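Local structure of sensor protein, Kinase (Polaromonas sp. JS666, 3GRC) at residues R6-I11 / A47-A52; T55-L60 / V85-A90. The protein is probably a histidine-kinase-type sensor protein of two-component signalling, seen here through a CheY-like receiver domain of the kind that accepts a phosphoryl group on aspartate. One frame throughout, in Å; residues are numbered along the deposited sequence.

Contact 1. Residues R6-I11 / A47-A52; sequences RPRILI and ARRPYA
R8, on the first strand of a CheY-like receiver domain, reaches across to the connection from helix 39-48 to strand 53-56. Its CB lies 4.1 Å from CD1 of Y51. R8 CG and CD, out of that ring's plane on the side opposite L10, each lie 3.5 Å from Y51 CE1. At chi3 (-77°) the chain, extended until then, bends, and the guanidinium is laid flat on that of R49: centres 3.5 Å apart, planes 12° from parallel. R8 NE sits over the centre of the R49 group, CZ over R49 NH1 and CZ; R8 NH1 comes 3.4 Å from R49 NH1, two donors without a bond, and NH2 lies near R49 NH2. The stack gathers at D34 of neighbouring strand 32-36: R8 NH1 makes a salt bridge to its OD1, and R49 touches the same residue. The Y51 hydroxyl hydrogen-bonds to OD2 of D34 and to Q45, so one carboxylate ties down R8 and Y51. L10 CB stands over a face of the Y51 ring in a CH-pi contact, 3.8 Å from its centroid. A52 N donates to R8 O at 2.8 Å, while the methyl of A52 rests 4.0 Å from P7 CB.

Contact 2. Residues T55-L60 / V85-A90; sequences TVDLNL and VVSANA
The amides of N59 and N89 stand nearly perpendicular, their planes 86° apart, and are joined by one hydrogen bond: N59 ND2 donates to N89 OD1 at 3.0 Å. That bond lies in the carbonyl plane of N89 and is tilted 17° from the amide plane of N59. The D57 carboxylate is met from above its plane, where the backbone N of N59 donates to OD1 and closes an Asx turn. CG of D57 is anti to its backbone N (chi1 176°), which carries OD1 to within 3.2 Å of S87 OG. A water donates to D57 OD1 at 2.8 Å and accepts from A88 N, linking the two loops. These loops leave the C-terminal ends of the parallel strands 53-56 and 82-86, the edge where receiver domains keep their acid cluster. D57, close to E13 and in a long, weak ion pair with K110, has the position expected of the phosphoacceptor, and S87 probably corresponds to the Ser/Thr usual at the end of the fourth strand. Within the sheet, V86 N donates to V56 O at 2.9 Å, in the parallel pairing of V56 with V85. L58 turns beside S87, its CB 3.1 Å from OG, and presses CD1 on V85 CG1 at 3.4 Å, tighter than usual for two carbons; W107 of strand 106-108 touches both side chains.

How the contacts relate
Contacts 1 and 2 share the five-stranded parallel sheet and lie in series along the chain, their centres about 18 Å apart and on opposite sides of the chain's centre. Strand 8-12 of contact 1 and strand 53-56 of contact 2 are neighbours, and the two contacts touch there: L10 O and T55 N, 3.0 Å apart, probably form a hydrogen bond, while I9 CG2 packs on T55 CG2 at 3.8 Å. The chain that passes through 47-52 runs directly into strand 53-56. Contact 1 thus sits where strands 8-12 and 53-56 begin, and contact 2 where strands 53-56 and 82-86 end, beside the presumed phosphorylation site with D57, E13 and K110.

Contact 1. Residues R6-I11 / A47-A52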
ATOM      1  N   ARG A   6      -8.786  12.903   6.884  1.00 49.14           N
ATOM      2  CA  ARG A   6      -8.722  13.477   5.535  1.00 46.78           C
ATOM      3  C   ARG A   6      -7.964  12.733   4.418  1.00 42.63           C
ATOM      4  O   ARG A   6      -8.593  12.212   3.503  1.00 42.51           O
ATOM      5  CB  ARG A   6      -8.247  14.933   5.588  1.00 50.12           C
ATOM      6  CG  ARG A   6      -8.804  15.740   4.429  1.00 52.17           C
ATOM      7  CD  ARG A   6     -10.325  15.661   4.467  1.00 56.81           C
ATOM      8  NE  ARG A   6     -10.948  15.882   3.167  1.00 59.77           N
ATOM      9  CZ  ARG A   6     -10.846  17.006   2.468  1.00 61.99           C
ATOM     10  NH1 ARG A   6     -10.142  18.028   2.942  1.00 62.40           N
ATOM     11  NH2 ARG A   6     -11.453  17.106   1.291  1.00 62.47           N
ATOM     12  N   PRO A   7      -6.618  12.694   4.448  1.00 37.70           N
ATOM     13  CA  PRO A   7      -5.962  11.962   3.350  1.00 34.44           C
ATOM     14  C   PRO A   7      -6.481  10.518   3.338  1.00 30.64           C
ATOM     15  O   PRO A   7      -6.528   9.878   4.379  1.00 28.33           O
ATOM     16  CB  PRO A   7      -4.475  12.026   3.718  1.00 35.69           C
ATOM     17  CG  PRO A   7      -4.374  13.205   4.630  1.00 36.05           C
ATOM     18  CD  PRO A   7      -5.634  13.141   5.445  1.00 36.90           C
ATOM     19  N   ARG A   8      -6.863   9.996   2.177  1.00 28.12           N
ATOM     20  CA  ARG A   8      -7.393   8.635   2.139  1.00 26.19           C
ATOM     21  C   ARG A   8      -6.414   7.581   1.619  1.00 23.89           C
ATOM     22  O   ARG A   8      -5.758   7.772   0.595  1.00 25.70           O
ATOM     23  CB  ARG A   8      -8.695   8.607   1.333  1.00 26.32           C
ATOM     24  CG  ARG A   8      -9.416   7.254   1.356  1.00 31.70           C
ATOM     25  CD  ARG A   8     -10.789   7.295   0.651  1.00 31.71           C
ATOM     26  NE  ARG A   8     -11.778   7.943   1.500  1.00 36.27           N
ATOM     27  CZ  ARG A   8     -12.832   7.345   2.039  1.00 34.87           C
ATOM     28  NH1 ARG A   8     -13.074   6.066   1.824  1.00 34.79           N
ATOM     29  NH2 ARG A   8     -13.637   8.038   2.819  1.00 38.78           N
ATOM     30  N   ILE A   9      -6.326   6.463   2.332  1.00 21.98           N
ATOM     31  CA  ILE A   9      -5.419   5.374   1.964  1.00 21.04           C
ATOM     32  C   ILE A   9      -6.172   4.163   1.420  1.00 19.79           C
ATOM     33  O   ILE A   9      -7.211   3.792   1.949  1.00 21.58           O
ATOM     34  CB  ILE A   9      -4.614   4.890   3.188  1.00 21.09           C
ATOM     35  CG1 ILE A   9      -3.898   6.067   3.852  1.00 21.01           C
ATOM     36  CG2 ILE A   9      -3.629   3.805   2.776  1.00 20.69           C
ATOM     37  CD1 ILE A   9      -2.949   6.797   2.952  1.00 21.80           C
ATOM     38  N   LEU A  10      -5.662   3.548   0.359  1.00 18.59           N
ATOM     39  CA  LEU A  10      -6.300   2.350  -0.167  1.00 16.72           C
ATOM     40  C   LEU A  10      -5.531   1.133   0.355  1.00 16.98           C
ATOM     41  O   LEU A  10      -4.367   0.928   0.017  1.00 18.51           O
ATOM     42  CB  LEU A  10      -6.301   2.342  -1.695  1.00 17.81           C
ATOM     43  CG  LEU A  10      -6.824   1.056  -2.352  1.00 19.09           C
ATOM     44  CD1 LEU A  10      -8.306   0.849  -2.056  1.00 18.49           C
ATOM     45  CD2 LEU A  10      -6.606   1.147  -3.856  1.00 22.56           C
ATOM     46  N   ILE A  11      -6.192   0.348   1.193  1.00 14.98           N
ATOM     47  CA  ILE A  11      -5.617  -0.850   1.783  1.00 16.26           C
ATOM     48  C   ILE A  11      -5.908  -2.088   0.939  1.00 16.73           C
ATOM     49  O   ILE A  11      -7.063  -2.483   0.798  1.00 19.09           O
ATOM     50  CB  ILE A  11      -6.211  -1.119   3.182  1.00 14.85           C
ATOM     51  CG1 ILE A  11      -5.999   0.089   4.085  1.00 14.02           C
ATOM     52  CG2 ILE A  11      -5.604  -2.386   3.772  1.00 13.00           C
ATOM     53  CD1 ILE A  11      -6.728  -0.026   5.399  1.00 12.37           C
ATOM     54  N   ALA A  47      -8.925   3.986  -9.195  1.00 38.70           N
ATOM     55  CA  ALA A  47      -9.348   4.953 -10.193  1.00 42.48           C
ATOM     56  C   ALA A  47     -10.668   5.629  -9.812  1.00 44.45           C
ATOM     57  O   ALA A  47     -10.941   6.755 -10.238  1.00 45.38           O
ATOM     58  CB  ALA A  47      -9.490   4.268 -11.547  1.00 42.20           C
ATOM     59  N   ARG A  48     -11.476   4.949  -9.002  1.00 44.98           N
ATOM     60  CA  ARG A  48     -12.769   5.495  -8.607  1.00 45.68           C
ATOM     61  C   ARG A  48     -12.684   6.757  -7.754  1.00 44.79           C
ATOM     62  O   ARG A  48     -13.667   7.480  -7.629  1.00 45.34           O
ATOM     63  CB  ARG A  48     -13.594   4.438  -7.876  1.00 46.95           C
ATOM     64  CG  ARG A  48     -13.889   3.191  -8.698  1.00 49.70           C
ATOM     65  CD  ARG A  48     -14.759   2.234  -7.906  1.00 51.89           C
ATOM     66  NE  ARG A  48     -16.058   2.831  -7.608  1.00 55.09           N
ATOM     67  CZ  ARG A  48     -16.904   2.383  -6.682  1.00 55.95           C
ATOM     68  NH1 ARG A  48     -16.595   1.327  -5.944  1.00 56.55           N
ATOM     69  NH2 ARG A  48     -18.068   2.992  -6.499  1.00 55.21           N
ATOM     70  N   ARG A  49     -11.527   7.023  -7.158  1.00 42.54           N
ATOM     71  CA  ARG A  49     -11.388   8.227  -6.349  1.00 40.56           C
ATOM     72  C   ARG A  49      -9.946   8.552  -5.990  1.00 39.72           C
ATOM     73  O   ARG A  49      -9.046   7.748  -6.206  1.00 39.86           O
ATOM     74  CB  ARG A  49     -12.245   8.132  -5.074  1.00 41.08           C
ATOM     75  CG  ARG A  49     -11.834   7.086  -4.059  1.00 39.41           C
ATOM     76  CD  ARG A  49     -12.834   7.028  -2.893  1.00 39.25           C
ATOM     77  NE  ARG A  49     -12.893   8.279  -2.135  1.00 39.33           N
ATOM     78  CZ  ARG A  49     -13.756   8.537  -1.147  1.00 39.27           C
ATOM     79  NH1 ARG A  49     -14.659   7.635  -0.773  1.00 36.76           N
ATOM     80  NH2 ARG A  49     -13.715   9.709  -0.528  1.00 39.39           N
ATOM     81  N   PRO A  50      -9.710   9.762  -5.461  1.00 39.45           N
ATOM     82  CA  PRO A  50      -8.371  10.210  -5.071  1.00 38.42           C
ATOM     83  C   PRO A  50      -7.863   9.521  -3.805  1.00 36.08           C
ATOM     84  O   PRO A  50      -8.581   9.445  -2.803  1.00 37.13           O
ATOM     85  CB  PRO A  50      -8.556  11.717  -4.862  1.00 39.00           C
ATOM     86  CG  PRO A  50      -9.718  12.055  -5.760  1.00 40.04           C
ATOM     87  CD  PRO A  50     -10.644  10.901  -5.483  1.00 40.10           C
ATOM     88  N   TYR A  51      -6.633   9.018  -3.870  1.00 32.88           N
ATOM     89  CA  TYR A  51      -5.983   8.352  -2.743  1.00 31.04           C
ATOM     90  C   TYR A  51      -4.600   8.957  -2.533  1.00 29.75           C
ATOM     91  O   TYR A  51      -3.872   9.175  -3.492  1.00 30.03           O
ATOM     92  CB  TYR A  51      -5.838   6.849  -3.006  1.00 30.52           C
ATOM     93  CG  TYR A  51      -7.122   6.072  -2.850  1.00 28.87           C
ATOM     94  CD1 TYR A  51      -7.716   5.912  -1.598  1.00 26.40           C
ATOM     95  CD2 TYR A  51      -7.774   5.545  -3.963  1.00 28.01           C
ATOM     96  CE1 TYR A  51      -8.925   5.257  -1.465  1.00 26.56           C
ATOM     97  CE2 TYR A  51      -8.989   4.887  -3.840  1.00 27.09           C
ATOM     98  CZ  TYR A  51      -9.564   4.748  -2.592  1.00 26.86           C
ATOM     99  OH  TYR A  51     -10.782   4.128  -2.486  1.00 26.12           O
ATOM    100  N   ALA A  52      -4.248   9.237  -1.282  1.00 28.09           N
ATOM    101  CA  ALA A  52      -2.938   9.801  -0.963  1.00 26.81           C
ATOM    102  C   ALA A  52      -1.879   8.699  -1.069  1.00 26.85           C
ATOM    103  O   ALA A  52      -0.714   8.974  -1.371  1.00 27.04           O
ATOM    104  CB  ALA A  52      -2.940  10.378   0.436  1.00 24.72           C
TER

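Contact 2. Residues T55-L60 / V85-A90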
ATOM      1  N   THR A  55      -1.404   0.765   0.580  1.00 20.02           N
ATOM      2  CA  THR A  55      -0.575  -0.169   1.328  1.00 19.74           C
ATOM      3  C   THR A  55      -0.786  -1.460   0.556  1.00 19.63           C
ATOM      4  O   THR A  55      -1.917  -1.783   0.167  1.00 19.32           O
ATOM      5  CB  THR A  55      -1.033  -0.348   2.797  1.00 19.40           C
ATOM      6  OG1 THR A  55      -2.316  -0.981   2.843  1.00 17.58           O
ATOM      7  CG2 THR A  55      -1.109   1.000   3.483  1.00 21.66           C
ATOM      8  N   VAL A  56       0.296  -2.196   0.322  1.00 19.37           N
ATOM      9  CA  VAL A  56       0.206  -3.430  -0.440  1.00 19.05           C
ATOM     10  C   VAL A  56       0.744  -4.686   0.221  1.00 19.79           C
ATOM     11  O   VAL A  56       1.878  -4.738   0.686  1.00 19.21           O
ATOM     12  CB  VAL A  56       0.918  -3.284  -1.791  1.00 21.83           C
ATOM     13  CG1 VAL A  56       0.842  -4.595  -2.576  1.00 22.03           C
ATOM     14  CG2 VAL A  56       0.293  -2.150  -2.568  1.00 26.04           C
ATOM     15  N   ASP A  57      -0.097  -5.705   0.236  1.00 21.13           N
ATOM     16  CA  ASP A  57       0.257  -7.003   0.777  1.00 23.66           C
ATOM     17  C   ASP A  57       0.934  -7.732  -0.380  1.00 26.13           C
ATOM     18  O   ASP A  57       0.395  -7.788  -1.483  1.00 26.84           O
ATOM     19  CB  ASP A  57      -1.017  -7.742   1.190  1.00 23.67           C
ATOM     20  CG  ASP A  57      -0.752  -9.153   1.681  1.00 28.82           C
ATOM     21  OD1 ASP A  57       0.434  -9.516   1.883  1.00 27.50           O
ATOM     22  OD2 ASP A  57      -1.749  -9.896   1.882  1.00 33.09           O
ATOM     23  N   LEU A  58       2.113  -8.282  -0.141  1.00 28.06           N
ATOM     24  CA  LEU A  58       2.827  -8.988  -1.187  1.00 32.24           C
ATOM     25  C   LEU A  58       2.184 -10.324  -1.557  1.00 35.40           C
ATOM     26  O   LEU A  58       2.229 -10.741  -2.712  1.00 34.98           O
ATOM     27  CB  LEU A  58       4.269  -9.210  -0.757  1.00 32.03           C
ATOM     28  CG  LEU A  58       5.344  -8.484  -1.563  1.00 36.21           C
ATOM     29  CD1 LEU A  58       4.982  -7.019  -1.751  1.00 35.38           C
ATOM     30  CD2 LEU A  58       6.673  -8.631  -0.846  1.00 35.16           C
ATOM     31  N   ASN A  59       1.563 -10.979  -0.582  1.00 38.73           N
ATOM     32  CA  ASN A  59       0.934 -12.280  -0.812  1.00 42.70           C
ATOM     33  C   ASN A  59      -0.559 -12.232  -1.135  1.00 44.23           C
ATOM     34  O   ASN A  59      -1.389 -12.584  -0.301  1.00 44.48           O
ATOM     35  CB  ASN A  59       1.156 -13.169   0.409  1.00 44.61           C
ATOM     36  CG  ASN A  59       2.627 -13.357   0.725  1.00 47.64           C
ATOM     37  OD1 ASN A  59       3.371 -13.948  -0.060  1.00 50.74           O
ATOM     38  ND2 ASN A  59       3.059 -12.844   1.871  1.00 48.64           N
ATOM     39  N   LEU A  60      -0.896 -11.808  -2.347  1.00 45.42           N
ATOM     40  CA  LEU A  60      -2.294 -11.728  -2.763  1.00 47.12           C
ATOM     41  C   LEU A  60      -2.701 -12.968  -3.563  1.00 49.45           C
ATOM     42  O   LEU A  60      -1.864 -13.610  -4.196  1.00 48.23           O
ATOM     43  CB  LEU A  60      -2.518 -10.483  -3.612  1.00 44.71           C
ATOM     44  CG  LEU A  60      -2.084  -9.172  -2.967  1.00 43.39           C
ATOM     45  CD1 LEU A  60      -2.145  -8.063  -3.995  1.00 40.73           C
ATOM     46  CD2 LEU A  60      -2.970  -8.875  -1.765  1.00 41.18           C
ATOM     47  N   VAL A  85       4.639  -1.156   1.160  1.00 19.32           N
ATOM     48  CA  VAL A  85       4.373  -2.587   1.197  1.00 18.02           C
ATOM     49  C   VAL A  85       4.303  -3.000   2.668  1.00 19.25           C
ATOM     50  O   VAL A  85       5.158  -2.609   3.465  1.00 20.00           O
ATOM     51  CB  VAL A  85       5.505  -3.405   0.509  1.00 19.08           C
ATOM     52  CG1 VAL A  85       5.369  -4.876   0.855  1.00 16.95           C
ATOM     53  CG2 VAL A  85       5.448  -3.222  -0.983  1.00 20.18           C
ATOM     54  N   VAL A  86       3.272  -3.762   3.022  1.00 18.26           N
ATOM     55  CA  VAL A  86       3.087  -4.255   4.386  1.00 19.72           C
ATOM     56  C   VAL A  86       2.797  -5.719   4.139  1.00 22.34           C
ATOM     57  O   VAL A  86       1.697  -6.086   3.718  1.00 22.23           O
ATOM     58  CB  VAL A  86       1.873  -3.606   5.094  1.00 21.57           C
ATOM     59  CG1 VAL A  86       1.774  -4.130   6.529  1.00 20.01           C
ATOM     60  CG2 VAL A  86       1.998  -2.085   5.078  1.00 17.77           C
ATOM     61  N   SER A  87       3.794  -6.556   4.390  1.00 23.04           N
ATOM     62  CA  SER A  87       3.650  -7.964   4.113  1.00 26.35           C
ATOM     63  C   SER A  87       4.594  -8.797   4.951  1.00 28.89           C
ATOM     64  O   SER A  87       5.621  -8.307   5.425  1.00 30.54           O
ATOM     65  CB  SER A  87       3.908  -8.194   2.615  1.00 23.58           C
ATOM     66  OG  SER A  87       3.641  -9.517   2.233  1.00 25.01           O
ATOM     67  N   ALA A  88       4.235 -10.066   5.114  1.00 31.44           N
ATOM     68  CA  ALA A  88       5.007 -11.021   5.896  1.00 33.78           C
ATOM     69  C   ALA A  88       6.408 -11.273   5.337  1.00 35.35           C
ATOM     70  O   ALA A  88       7.385 -11.388   6.080  1.00 37.30           O
ATOM     71  CB  ALA A  88       4.238 -12.334   5.982  1.00 33.78           C
ATOM     72  N   ASN A  89       6.505 -11.368   4.024  1.00 34.75           N
ATOM     73  CA  ASN A  89       7.792 -11.605   3.395  1.00 34.70           C
ATOM     74  C   ASN A  89       8.248 -10.301   2.728  1.00 33.55           C
ATOM     75  O   ASN A  89       8.723 -10.305   1.589  1.00 32.63           O
ATOM     76  CB  ASN A  89       7.652 -12.722   2.355  1.00 36.56           C
ATOM     77  CG  ASN A  89       6.855 -13.916   2.879  1.00 39.50           C
ATOM     78  OD1 ASN A  89       5.623 -13.905   2.884  1.00 40.76           O
ATOM     79  ND2 ASN A  89       7.558 -14.942   3.334  1.00 39.75           N
ATOM     80  N   ALA A  90       8.106  -9.191   3.452  1.00 32.08           N
ATOM     81  CA  ALA A  90       8.467  -7.877   2.935  1.00 32.69           C
ATOM     82  C   ALA A  90       9.945  -7.710   2.645  1.00 34.21           C
ATOM     83  O   ALA A  90      10.324  -7.217   1.584  1.00 33.47           O
ATOM     84  CB  ALA A  90       8.018  -6.805   3.898  1.00 30.93           C
TER
HETATM   85  O   HOH W   1       1.495 -10.651   4.184  1.00 27.12           O